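Local coordinates for penicillin-binding protein PbpB (Mycobacterium tuberculosis, PDB 6KGU), which makes cross-linked peptidoglycan from lipid intermediates during cell wall biogenesis and is inactivated by beta-lactam antibiotics such as aztreonam, at residues L149-S154 with V356-E361; V194-N199 with P409-A414; D200-V205 with A235-N240; V405-R410 with E425-D430. All coordinates share one frame; numbering follows the deposited sequence.

Interaction 1: L149-S154 with V356-E361; sequences LGLEDS and VGLPGE
L151 and L358 form the buried, apolar side of this contact. Each lends one methyl: CD2 of L151 lies 3.8 Å from CD2 of L358, and the two side chains cross obliquely. The same CD2 of L151 also meets the backbone, 3.5 Å from O of G357. L151 holds CG anti to its carbonyl carbon (chi1 -72°), which leaves the branch beside the backbone N and turned to the loop. Both leucines also touch V137 of helix 135-138. Here the short helix 150-154 of the PBP dimerisation domain rests against a loop of the transpeptidase domain, at an interface between the two. That loop makes a type II beta turn from L358 to E361, with G360 at positive phi. The other side of the contact is exposed and partly polar. The P359 ring lies against the helix, its CG 3.9 Å from O of G150 and its CD 3.6 Å from OG of S154. No direct hydrogen bond crosses between the segments. Instead a water bridges them, 2.8 Å from OG of S154 and donating to O of G357 at 3.1 Å.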
loop_
_atom_site.group_PDB
_atom_site.type_symbol
_atom_site.label_atom_id
_atom_site.label_comp_id
_atom_site.label_asym_id
_atom_site.label_seq_id
_atom_site.Cartn_x
_atom_site.Cartn_y
_atom_site.Cartn_z
ATOM N N LEU A 149 -2.084 -22.040 -6.741
ATOM C CA LEU A 149 -2.377 -20.899 -5.881
ATOM C C LEU A 149 -2.139 -19.627 -6.692
ATOM O O LEU A 149 -1.727 -19.675 -7.857
ATOM C CB LEU A 149 -1.545 -20.935 -4.584
ATOM C CG LEU A 149 -0.045 -20.608 -4.648
ATOM C CD1 LEU A 149 0.562 -20.575 -3.247
ATOM C CD2 LEU A 149 0.726 -21.573 -5.522
ATOM N N GLY A 150 -2.423 -18.482 -6.070
ATOM C CA GLY A 150 -2.250 -17.227 -6.773
ATOM C C GLY A 150 -3.251 -17.068 -7.912
ATOM O O GLY A 150 -4.287 -17.738 -7.974
ATOM N N LEU A 151 -2.911 -16.165 -8.839
ATOM C CA LEU A 151 -3.772 -15.936 -9.998
ATOM C C LEU A 151 -3.881 -17.178 -10.887
ATOM O O LEU A 151 -4.867 -17.328 -11.616
ATOM C CB LEU A 151 -3.257 -14.757 -10.825
ATOM C CG LEU A 151 -3.437 -13.349 -10.241
ATOM C CD1 LEU A 151 -2.967 -12.319 -11.238
ATOM C CD2 LEU A 151 -4.887 -13.086 -9.848
ATOM N N GLU A 152 -2.873 -18.058 -10.872
ATOM C CA GLU A 152 -2.979 -19.303 -11.641
ATOM C C GLU A 152 -4.199 -20.091 -11.200
ATOM O O GLU A 152 -4.885 -20.718 -12.019
ATOM C CB GLU A 152 -1.725 -20.164 -11.465
ATOM C CG GLU A 152 -0.451 -19.600 -12.048
ATOM C CD GLU A 152 -0.260 -19.946 -13.522
ATOM O OE1 GLU A 152 -1.266 -20.076 -14.264
ATOM O OE2 GLU A 152 0.905 -20.088 -13.930
ATOM N N ASP A 153 -4.487 -20.058 -9.903
ATOM C CA ASP A 153 -5.646 -20.742 -9.355
ATOM C C ASP A 153 -6.914 -19.914 -9.527
ATOM O O ASP A 153 -7.893 -20.390 -10.106
ATOM C CB ASP A 153 -5.404 -21.058 -7.880
ATOM C CG ASP A 153 -6.569 -21.754 -7.243
ATOM O OD1 ASP A 153 -7.048 -22.749 -7.814
ATOM O OD2 ASP A 153 -6.990 -21.320 -6.161
ATOM N N SER A 154 -6.906 -18.666 -9.045
ATOM C CA SER A 154 -8.139 -17.881 -8.989
ATOM C C SER A 154 -8.642 -17.520 -10.378
ATOM O O SER A 154 -9.845 -17.331 -10.562
ATOM C CB SER A 154 -7.936 -16.607 -8.161
ATOM O OG SER A 154 -7.041 -15.706 -8.807
ATOM N N VAL A 356 -9.625 -5.723 -5.915
ATOM C CA VAL A 356 -8.464 -5.613 -6.807
ATOM C C VAL A 356 -8.347 -6.788 -7.773
ATOM O O VAL A 356 -7.671 -6.674 -8.807
ATOM C CB VAL A 356 -7.174 -5.460 -5.958
ATOM C CG1 VAL A 356 -6.998 -6.662 -5.040
ATOM C CG2 VAL A 356 -5.950 -5.281 -6.847
ATOM N N GLY A 357 -8.991 -7.914 -7.480
ATOM C CA GLY A 357 -8.865 -9.073 -8.342
ATOM C C GLY A 357 -7.770 -10.035 -7.933
ATOM O O GLY A 357 -7.168 -10.688 -8.798
ATOM N N LEU A 358 -7.472 -10.126 -6.642
ATOM C CA LEU A 358 -6.464 -11.040 -6.141
ATOM C C LEU A 358 -7.080 -11.940 -5.080
ATOM O O LEU A 358 -7.859 -11.460 -4.252
ATOM C CB LEU A 358 -5.264 -10.271 -5.535
ATOM C CG LEU A 358 -4.356 -9.536 -6.535
ATOM C CD1 LEU A 358 -3.417 -8.539 -5.852
ATOM C CD2 LEU A 358 -3.565 -10.548 -7.346
ATOM N N PRO A 359 -6.750 -13.231 -5.065
ATOM C CA PRO A 359 -7.340 -14.123 -4.060
ATOM C C PRO A 359 -6.840 -13.805 -2.656
ATOM O O PRO A 359 -5.706 -13.363 -2.463
ATOM C CB PRO A 359 -6.882 -15.518 -4.506
ATOM C CG PRO A 359 -5.615 -15.278 -5.278
ATOM C CD PRO A 359 -5.746 -13.908 -5.914
ATOM N N GLY A 360 -7.709 -14.034 -1.668
ATOM C CA GLY A 360 -7.328 -13.890 -0.274
ATOM C C GLY A 360 -7.266 -12.471 0.252
ATOM O O GLY A 360 -6.652 -12.241 1.302
ATOM N N GLU A 361 -7.883 -11.508 -0.436
ATOM C CA GLU A 361 -7.847 -10.128 0.030
ATOM C C GLU A 361 -8.642 -9.980 1.327
ATOM O O GLU A 361 -9.800 -10.398 1.400
ATOM C CB GLU A 361 -8.411 -9.165 -1.022
ATOM C CG GLU A 361 -8.286 -7.694 -0.525
ATOM C CD GLU A 361 -8.970 -6.650 -1.402
ATOM O OE1 GLU A 361 -9.785 -7.013 -2.275
ATOM O OE2 GLU A 361 -8.686 -5.449 -1.194
HETATM O O HOH W 1 -8.604 -13.405 -9.096
#

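Interaction 2: V194-N199 with P409-A414; sequences VLTLDN and PRIIKA
The carbonyl O of V194 is gripped by two backbone amides, N of K413 at 2.7 Å and N of A414 at 3.2 Å. The K413 donor lies in the carbonyl plane. The A414 donor is tilted 17° from it. Two residues facing one make this a classic beta bulge in the antiparallel pairing of strands 192-195 and 412-416. V194 completes its pairing by donating from N to O of A414 at 2.8 Å. Past the bulge, N of T196 donates to O of I411 at 2.8 Å. CG2 of T196 packs against O of R410 at 3.4 Å, and OG1 of T196 lies 3.7 Å from CG1 of I411. That OG1 sits between the backbone N and the carbonyl carbon (chi1 57°), and is hydrogen-bonded to O of V233. On the apolar side, CD2 of L195 meets CD1 of I412 at 3.8 Å. CD2 of L197 meets CD1 of I411 at the same distance. K413 touches V194 through its CB, while its amine reaches away to a salt bridge with E232. The chemistry implies a join made chiefly by backbone bonds: the bulge shifts the register by one residue while both amides facing V194 O keep an acceptor.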
loop_
_atom_site.group_PDB
_atom_site.type_symbol
_atom_site.label_atom_id
_atom_site.label_comp_id
_atom_site.label_asym_id
_atom_site.label_seq_id
_atom_site.Cartn_x
_atom_site.Cartn_y
_atom_site.Cartn_z
ATOM N N VAL A 194 -3.543 -10.135 -18.933
ATOM C CA VAL A 194 -2.623 -8.996 -18.943
ATOM C C VAL A 194 -2.748 -8.260 -17.609
ATOM O O VAL A 194 -3.820 -7.741 -17.282
ATOM C CB VAL A 194 -2.924 -8.040 -20.111
ATOM C CG1 VAL A 194 -1.921 -6.884 -20.128
ATOM C CG2 VAL A 194 -2.950 -8.794 -21.469
ATOM N N LEU A 195 -1.663 -8.209 -16.836
ATOM C CA LEU A 195 -1.680 -7.537 -15.542
ATOM C C LEU A 195 -1.350 -6.052 -15.691
ATOM O O LEU A 195 -0.760 -5.616 -16.682
ATOM C CB LEU A 195 -0.684 -8.187 -14.577
ATOM C CG LEU A 195 -0.876 -9.700 -14.390
ATOM C CD1 LEU A 195 0.149 -10.281 -13.442
ATOM C CD2 LEU A 195 -2.292 -9.988 -13.881
ATOM N N THR A 196 -1.725 -5.274 -14.672
ATOM C CA THR A 196 -1.278 -3.887 -14.589
ATOM C C THR A 196 0.192 -3.763 -14.195
ATOM O O THR A 196 0.752 -2.667 -14.322
ATOM C CB THR A 196 -2.142 -3.117 -13.583
ATOM O OG1 THR A 196 -2.080 -3.767 -12.304
ATOM C CG2 THR A 196 -3.595 -3.069 -14.039
ATOM N N LEU A 197 0.804 -4.844 -13.689
ATOM C CA LEU A 197 2.199 -4.812 -13.261
ATOM C C LEU A 197 3.122 -4.356 -14.383
ATOM O O LEU A 197 2.915 -4.671 -15.558
ATOM C CB LEU A 197 2.670 -6.197 -12.785
ATOM C CG LEU A 197 2.018 -6.824 -11.547
ATOM C CD1 LEU A 197 2.680 -8.176 -11.212
ATOM C CD2 LEU A 197 2.060 -5.877 -10.325
ATOM N N ASP A 198 4.154 -3.622 -13.999
ATOM C CA ASP A 198 5.288 -3.318 -14.856
ATOM C C ASP A 198 6.460 -4.121 -14.308
ATOM O O ASP A 198 6.943 -3.840 -13.207
ATOM C CB ASP A 198 5.562 -1.814 -14.859
ATOM C CG ASP A 198 6.749 -1.425 -15.724
ATOM O OD1 ASP A 198 7.787 -2.102 -15.673
ATOM O OD2 ASP A 198 6.636 -0.420 -16.444
ATOM N N ASN A 199 6.927 -5.103 -15.088
ATOM C CA ASN A 199 7.937 -6.036 -14.596
ATOM C C ASN A 199 9.220 -5.330 -14.194
ATOM O O ASN A 199 9.883 -5.769 -13.255
ATOM C CB ASN A 199 8.222 -7.113 -15.642
ATOM C CG ASN A 199 7.160 -8.214 -15.644
ATOM O OD1 ASN A 199 6.232 -8.198 -14.826
ATOM N ND2 ASN A 199 7.291 -9.170 -16.556
ATOM N N PRO A 409 -7.994 0.120 -6.534
ATOM C CA PRO A 409 -6.894 -0.452 -7.313
ATOM C C PRO A 409 -7.308 -1.727 -8.022
ATOM O O PRO A 409 -8.147 -2.486 -7.537
ATOM C CB PRO A 409 -5.814 -0.731 -6.256
ATOM C CG PRO A 409 -6.552 -0.811 -4.975
ATOM C CD PRO A 409 -7.721 0.111 -5.089
ATOM N N ARG A 410 -6.685 -1.964 -9.176
ATOM C CA ARG A 410 -6.933 -3.150 -9.979
ATOM C C ARG A 410 -5.597 -3.673 -10.476
ATOM O O ARG A 410 -4.687 -2.891 -10.776
ATOM C CB ARG A 410 -7.850 -2.837 -11.198
ATOM C CG ARG A 410 -9.272 -2.399 -10.843
ATOM C CD ARG A 410 -10.033 -3.577 -10.280
ATOM N NE ARG A 410 -11.435 -3.296 -9.974
ATOM C CZ ARG A 410 -11.902 -2.953 -8.780
ATOM N NH1 ARG A 410 -11.073 -2.818 -7.742
ATOM N NH2 ARG A 410 -13.212 -2.752 -8.609
ATOM N N ILE A 411 -5.493 -4.993 -10.589
ATOM C CA ILE A 411 -4.269 -5.615 -11.065
ATOM C C ILE A 411 -4.462 -6.354 -12.383
ATOM O O ILE A 411 -3.456 -6.681 -13.040
ATOM C CB ILE A 411 -3.662 -6.557 -10.001
ATOM C CG1 ILE A 411 -2.178 -6.852 -10.330
ATOM C CG2 ILE A 411 -4.450 -7.852 -9.921
ATOM C CD1 ILE A 411 -1.333 -7.200 -9.112
ATOM N N ILE A 412 -5.698 -6.626 -12.786
ATOM C CA ILE A 412 -5.994 -7.200 -14.093
ATOM C C ILE A 412 -6.252 -6.040 -15.044
ATOM O O ILE A 412 -7.213 -5.289 -14.860
ATOM C CB ILE A 412 -7.207 -8.135 -14.056
ATOM C CG1 ILE A 412 -7.161 -9.071 -12.850
ATOM C CG2 ILE A 412 -7.270 -8.923 -15.363
ATOM C CD1 ILE A 412 -5.992 -10.002 -12.861
ATOM N N LYS A 413 -5.396 -5.889 -16.060
ATOM C CA LYS A 413 -5.616 -4.821 -17.036
ATOM C C LYS A 413 -6.550 -5.262 -18.162
ATOM O O LYS A 413 -7.402 -4.483 -18.605
ATOM C CB LYS A 413 -4.285 -4.344 -17.622
ATOM C CG LYS A 413 -4.417 -3.020 -18.383
ATOM C CD LYS A 413 -3.105 -2.270 -18.464
ATOM C CE LYS A 413 -3.265 -0.934 -19.199
ATOM N NZ LYS A 413 -4.323 -0.073 -18.606
ATOM N N ALA A 414 -6.410 -6.498 -18.632
ATOM C CA ALA A 414 -7.126 -6.952 -19.820
ATOM C C ALA A 414 -6.967 -8.463 -19.944
ATOM O O ALA A 414 -6.156 -9.085 -19.250
ATOM C CB ALA A 414 -6.602 -6.254 -21.081
#

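Interaction 3: D200-V205 with A235-N240; sequences DIQFYV and AMANDN
Helix 199-216 packs on strand 233-238, an outermost strand of the antiparallel sheet in the transpeptidase domain. The axes of segments 200-205 and 235-238 run 25° apart and approach to 7.5 Å. The polar link is one side-chain amide, that of Q202. OE1 of Q202 accepts from N of M236 at 2.8 Å, in the carbonyl plane and on a lone pair. NE2 of Q202 returns a bond to O of M236, also 2.8 Å. That donor rises 57° above the M236 carbonyl plane, although the acceptor lies in the Q202 amide plane. Q202 reaches the strand with CG anti to the backbone N (chi1 173°) and a bend at chi2. Around the amide the contact is apolar. CB of A235 sits among three helix side chains, 3.9 Å from CG2 of I201 and 4.1 Å from CB of V205, with OE1 of Q202 close by. A237 meets V205 more loosely, CB to CG1 at 4.3 Å. Q206 takes a further bond from NE2 of Q202, and N136 donates to O of M236. The paired bonds satisfy N and O of M236 on the buried strand edge turned away from strand 220-227, and should fix the rotation of the Q202 amide.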
loop_
_atom_site.group_PDB
_atom_site.type_symbol
_atom_site.label_atom_id
_atom_site.label_comp_id
_atom_site.label_asym_id
_atom_site.label_seq_id
_atom_site.Cartn_x
_atom_site.Cartn_y
_atom_site.Cartn_z
ATOM N N ASP A 200 9.582 -4.235 -14.869
ATOM C CA ASP A 200 10.777 -3.494 -14.480
ATOM C C ASP A 200 10.592 -2.851 -13.111
ATOM O O ASP A 200 11.465 -2.944 -12.243
ATOM C CB ASP A 200 11.110 -2.423 -15.523
ATOM C CG ASP A 200 11.347 -3.003 -16.914
ATOM O OD1 ASP A 200 11.838 -4.154 -17.021
ATOM O OD2 ASP A 200 11.054 -2.292 -17.897
ATOM N N ILE A 201 9.465 -2.181 -12.906
ATOM C CA ILE A 201 9.190 -1.604 -11.597
ATOM C C ILE A 201 9.080 -2.707 -10.548
ATOM O O ILE A 201 9.706 -2.638 -9.483
ATOM C CB ILE A 201 7.935 -0.719 -11.658
ATOM C CG1 ILE A 201 8.182 0.431 -12.648
ATOM C CG2 ILE A 201 7.573 -0.228 -10.259
ATOM C CD1 ILE A 201 6.963 1.316 -12.962
ATOM N N GLN A 202 8.331 -3.773 -10.862
ATOM C CA GLN A 202 8.177 -4.872 -9.913
ATOM C C GLN A 202 9.526 -5.448 -9.515
ATOM O O GLN A 202 9.785 -5.675 -8.334
ATOM C CB GLN A 202 7.285 -5.971 -10.503
ATOM C CG GLN A 202 7.208 -7.240 -9.639
ATOM C CD GLN A 202 6.265 -7.076 -8.466
ATOM O OE1 GLN A 202 5.363 -6.250 -8.517
ATOM N NE2 GLN A 202 6.455 -7.879 -7.407
ATOM N N PHE A 203 10.406 -5.689 -10.498
ATOM C CA PHE A 203 11.693 -6.303 -10.194
ATOM C C PHE A 203 12.506 -5.426 -9.251
ATOM O O PHE A 203 13.105 -5.918 -8.283
ATOM C CB PHE A 203 12.479 -6.577 -11.487
ATOM C CG PHE A 203 13.789 -7.280 -11.252
ATOM C CD1 PHE A 203 13.814 -8.579 -10.757
ATOM C CD2 PHE A 203 14.989 -6.650 -11.523
ATOM C CE1 PHE A 203 15.012 -9.238 -10.536
ATOM C CE2 PHE A 203 16.194 -7.305 -11.306
ATOM C CZ PHE A 203 16.208 -8.599 -10.811
ATOM N N TYR A 204 12.544 -4.116 -9.516
ATOM C CA TYR A 204 13.316 -3.222 -8.653
ATOM C C TYR A 204 12.700 -3.154 -7.259
ATOM O O TYR A 204 13.400 -3.253 -6.244
ATOM C CB TYR A 204 13.386 -1.821 -9.274
ATOM C CG TYR A 204 14.295 -0.873 -8.529
ATOM C CD1 TYR A 204 15.668 -0.873 -8.753
ATOM C CD2 TYR A 204 13.783 0.025 -7.611
ATOM C CE1 TYR A 204 16.517 -0.009 -8.057
ATOM C CE2 TYR A 204 14.611 0.898 -6.918
ATOM C CZ TYR A 204 15.979 0.871 -7.142
ATOM O OH TYR A 204 16.786 1.741 -6.442
ATOM N N VAL A 205 11.379 -2.976 -7.191
ATOM C CA VAL A 205 10.718 -2.880 -5.889
ATOM C C VAL A 205 10.887 -4.180 -5.106
ATOM O O VAL A 205 11.191 -4.160 -3.912
ATOM C CB VAL A 205 9.238 -2.506 -6.079
ATOM C CG1 VAL A 205 8.463 -2.629 -4.744
ATOM C CG2 VAL A 205 9.142 -1.070 -6.647
ATOM N N ALA A 235 3.347 -2.340 -8.969
ATOM C CA ALA A 235 4.228 -3.278 -8.282
ATOM C C ALA A 235 3.561 -3.686 -6.977
ATOM O O ALA A 235 2.921 -2.863 -6.319
ATOM C CB ALA A 235 5.615 -2.677 -7.994
ATOM N N MET A 236 3.724 -4.956 -6.604
ATOM C CA MET A 236 3.227 -5.445 -5.320
ATOM C C MET A 236 4.204 -6.534 -4.903
ATOM O O MET A 236 4.322 -7.552 -5.593
ATOM C CB MET A 236 1.790 -5.976 -5.444
ATOM C CG MET A 236 1.161 -6.484 -4.155
ATOM S SD MET A 236 -0.561 -7.049 -4.354
ATOM C CE MET A 236 -1.430 -5.478 -4.246
ATOM N N ALA A 237 4.924 -6.318 -3.811
ATOM C CA ALA A 237 6.008 -7.225 -3.461
ATOM C C ALA A 237 6.097 -7.442 -1.960
ATOM O O ALA A 237 5.754 -6.568 -1.158
ATOM C CB ALA A 237 7.358 -6.709 -3.969
ATOM N N ASN A 238 6.579 -8.627 -1.594
ATOM C CA ASN A 238 6.977 -8.925 -0.232
ATOM C C ASN A 238 8.348 -9.576 -0.273
ATOM O O ASN A 238 8.819 -9.998 -1.331
ATOM C CB ASN A 238 5.961 -9.832 0.469
ATOM C CG ASN A 238 5.450 -10.911 -0.442
ATOM O OD1 ASN A 238 4.365 -10.786 -1.027
ATOM N ND2 ASN A 238 6.238 -11.982 -0.596
ATOM N N ASP A 239 8.995 -9.631 0.890
ATOM C CA ASP A 239 10.268 -10.328 0.996
ATOM C C ASP A 239 10.032 -11.837 0.972
ATOM O O ASP A 239 8.910 -12.317 1.169
ATOM C CB ASP A 239 10.978 -9.940 2.292
ATOM C CG ASP A 239 10.301 -10.532 3.522
ATOM O OD1 ASP A 239 9.164 -10.099 3.854
ATOM O OD2 ASP A 239 10.912 -11.419 4.160
ATOM N N ASN A 240 11.112 -12.587 0.731
ATOM C CA ASN A 240 11.114 -14.038 0.939
ATOM C C ASN A 240 10.149 -14.760 -0.010
ATOM O O ASN A 240 9.565 -15.786 0.355
ATOM C CB ASN A 240 10.773 -14.373 2.399
ATOM C CG ASN A 240 11.177 -15.788 2.797
ATOM O OD1 ASN A 240 12.132 -16.345 2.252
ATOM N ND2 ASN A 240 10.446 -16.375 3.752
#

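Interaction 4: V405-R410 with E425-D430; sequences VRVPPR and EPRPDD
P428 sits between two arginines and a proline. Its CB lies over one face of the R410 guanidinium, 3.5 Å from NH2 of R410. Its CD stands above the centre of the R427 guanidinium. Its CG meets the other segment at O of P408 (3.4 Å) and at CD of P408 (4.0 Å). V407 adds a methyl, with CG1 3.3 Å from NH2 of R427, and the two side chains cross at about a right angle. Farther along, CG1 of V405 touches the D430 carboxylate carbon CG at 3.5 Å. No direct hydrogen bond joins the segments, but a bridging water does: it donates to O of P408 at 2.7 Å and accepts from NH1 of R427 at 3.2 Å, at the guanidinium edge. R427 folds back to this water through bends at chi2 and chi3. The two guanidinium planes stand 71° apart, and the like charges do not touch. In the next shell, T230 accepts from NH2 of R427, and T354 from NH1 of R410. R406 pairs with I431 through the backbone. The two segments run nearly antiparallel, as in a two-stranded ribbon: strands 405-406 and 431-432 form its sheet, and proline-rich loops extend it.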
loop_
_atom_site.group_PDB
_atom_site.type_symbol
_atom_site.label_atom_id
_atom_site.label_comp_id
_atom_site.label_asym_id
_atom_site.label_seq_id
_atom_site.Cartn_x
_atom_site.Cartn_y
_atom_site.Cartn_z
ATOM N N VAL A 405 -10.141 12.017 -5.764
ATOM C CA VAL A 405 -11.001 10.971 -6.308
ATOM C C VAL A 405 -10.303 9.627 -6.131
ATOM O O VAL A 405 -9.302 9.338 -6.797
ATOM C CB VAL A 405 -11.357 11.225 -7.776
ATOM C CG1 VAL A 405 -12.158 10.065 -8.305
ATOM C CG2 VAL A 405 -12.135 12.535 -7.903
ATOM N N ARG A 406 -10.850 8.799 -5.249
ATOM C CA ARG A 406 -10.302 7.471 -5.025
ATOM C C ARG A 406 -10.725 6.551 -6.154
ATOM O O ARG A 406 -11.906 6.501 -6.516
ATOM C CB ARG A 406 -10.783 6.920 -3.690
ATOM C CG ARG A 406 -10.086 5.621 -3.264
ATOM C CD ARG A 406 -10.348 5.344 -1.800
ATOM N NE ARG A 406 -11.750 5.070 -1.489
ATOM C CZ ARG A 406 -12.360 3.900 -1.688
ATOM N NH1 ARG A 406 -11.705 2.876 -2.219
ATOM N NH2 ARG A 406 -13.632 3.750 -1.343
ATOM N N VAL A 407 -9.760 5.838 -6.724
ATOM C CA VAL A 407 -10.038 4.846 -7.755
ATOM C C VAL A 407 -9.579 3.499 -7.201
ATOM O O VAL A 407 -8.369 3.267 -7.054
ATOM C CB VAL A 407 -9.343 5.193 -9.084
ATOM C CG1 VAL A 407 -9.696 4.158 -10.176
ATOM C CG2 VAL A 407 -9.731 6.612 -9.553
ATOM N N PRO A 408 -10.501 2.595 -6.877
ATOM C CA PRO A 408 -10.117 1.302 -6.297
ATOM C C PRO A 408 -9.067 0.610 -7.149
ATOM O O PRO A 408 -9.187 0.550 -8.381
ATOM C CB PRO A 408 -11.438 0.523 -6.287
ATOM C CG PRO A 408 -12.492 1.609 -6.170
ATOM C CD PRO A 408 -11.956 2.714 -7.054
ATOM N N PRO A 409 -7.994 0.120 -6.534
ATOM C CA PRO A 409 -6.894 -0.452 -7.313
ATOM C C PRO A 409 -7.308 -1.727 -8.022
ATOM O O PRO A 409 -8.147 -2.486 -7.537
ATOM C CB PRO A 409 -5.814 -0.731 -6.256
ATOM C CG PRO A 409 -6.552 -0.811 -4.975
ATOM C CD PRO A 409 -7.721 0.111 -5.089
ATOM N N ARG A 410 -6.685 -1.964 -9.176
ATOM C CA ARG A 410 -6.933 -3.150 -9.979
ATOM C C ARG A 410 -5.597 -3.673 -10.476
ATOM O O ARG A 410 -4.687 -2.891 -10.776
ATOM C CB ARG A 410 -7.850 -2.837 -11.198
ATOM C CG ARG A 410 -9.272 -2.399 -10.843
ATOM C CD ARG A 410 -10.033 -3.577 -10.280
ATOM N NE ARG A 410 -11.435 -3.296 -9.974
ATOM C CZ ARG A 410 -11.902 -2.953 -8.780
ATOM N NH1 ARG A 410 -11.073 -2.818 -7.742
ATOM N NH2 ARG A 410 -13.212 -2.752 -8.609
ATOM N N GLU A 425 -10.181 -4.723 -19.031
ATOM C CA GLU A 425 -10.987 -4.880 -17.829
ATOM C C GLU A 425 -11.816 -3.619 -17.589
ATOM O O GLU A 425 -11.314 -2.507 -17.762
ATOM C CB GLU A 425 -10.100 -5.144 -16.610
ATOM C CG GLU A 425 -9.601 -6.564 -16.540
ATOM C CD GLU A 425 -10.727 -7.533 -16.291
ATOM O OE1 GLU A 425 -11.320 -7.469 -15.195
ATOM O OE2 GLU A 425 -11.037 -8.333 -17.205
ATOM N N PRO A 426 -13.073 -3.757 -17.175
ATOM C CA PRO A 426 -13.874 -2.565 -16.860
ATOM C C PRO A 426 -13.254 -1.781 -15.712
ATOM O O PRO A 426 -12.819 -2.350 -14.709
ATOM C CB PRO A 426 -15.246 -3.141 -16.487
ATOM C CG PRO A 426 -15.008 -4.577 -16.175
ATOM C CD PRO A 426 -13.836 -5.005 -17.006
ATOM N N ARG A 427 -13.187 -0.473 -15.882
ATOM C CA ARG A 427 -12.636 0.401 -14.858
ATOM C C ARG A 427 -13.630 0.555 -13.712
ATOM O O ARG A 427 -14.832 0.654 -13.946
ATOM C CB ARG A 427 -12.302 1.765 -15.451
ATOM C CG ARG A 427 -11.217 1.691 -16.514
ATOM C CD ARG A 427 -9.919 1.195 -15.888
ATOM N NE ARG A 427 -9.470 2.129 -14.866
ATOM C CZ ARG A 427 -8.802 1.795 -13.766
ATOM N NH1 ARG A 427 -8.487 0.519 -13.498
ATOM N NH2 ARG A 427 -8.467 2.755 -12.921
ATOM N N PRO A 428 -13.165 0.553 -12.465
ATOM C CA PRO A 428 -14.089 0.758 -11.347
ATOM C C PRO A 428 -14.565 2.202 -11.313
ATOM O O PRO A 428 -13.937 3.105 -11.867
ATOM C CB PRO A 428 -13.242 0.419 -10.119
ATOM C CG PRO A 428 -11.838 0.792 -10.533
ATOM C CD PRO A 428 -11.755 0.533 -12.029
ATOM N N ASP A 429 -15.688 2.411 -10.636
ATOM C CA ASP A 429 -16.254 3.748 -10.530
ATOM C C ASP A 429 -15.456 4.624 -9.562
ATOM O O ASP A 429 -15.051 4.172 -8.485
ATOM C CB ASP A 429 -17.711 3.663 -10.084
ATOM C CG ASP A 429 -18.651 3.359 -11.243
ATOM O OD1 ASP A 429 -18.368 3.807 -12.374
ATOM O OD2 ASP A 429 -19.664 2.665 -11.027
ATOM N N ASP A 430 -15.241 5.880 -9.979
ATOM C CA ASP A 430 -14.695 6.945 -9.149
ATOM C C ASP A 430 -15.424 7.049 -7.816
ATOM O O ASP A 430 -16.633 6.814 -7.721
ATOM C CB ASP A 430 -14.830 8.298 -9.859
ATOM C CG ASP A 430 -13.816 8.502 -10.963
ATOM O OD1 ASP A 430 -12.920 7.652 -11.157
ATOM O OD2 ASP A 430 -13.910 9.543 -11.641
HETATM O O HOH W 2 -7.582 0.865 -10.490
#

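Interactions 2 and 3 are core contacts, whereas interaction 1 is partly buried and interaction 4 lies at the surface. The core pair relies on direct hydrogen bonds, backbone to backbone in 2 and side chain to backbone in 3. Interactions 1 and 4 have no direct bond across and use apolar contacts plus one bridging water each. Interactions 2 and 4 share P409 and R410, and a probable bond joins K413 O to E425 N. Strand 192-195 leads into helix 199-216, and L197 of interaction 2 packs on Q202 of interaction 3. Interaction 1 meets interaction 2 at L151 on L195 and through a probable V356 O to I411 N hydrogen bond, and interaction 3 at L358 on M236.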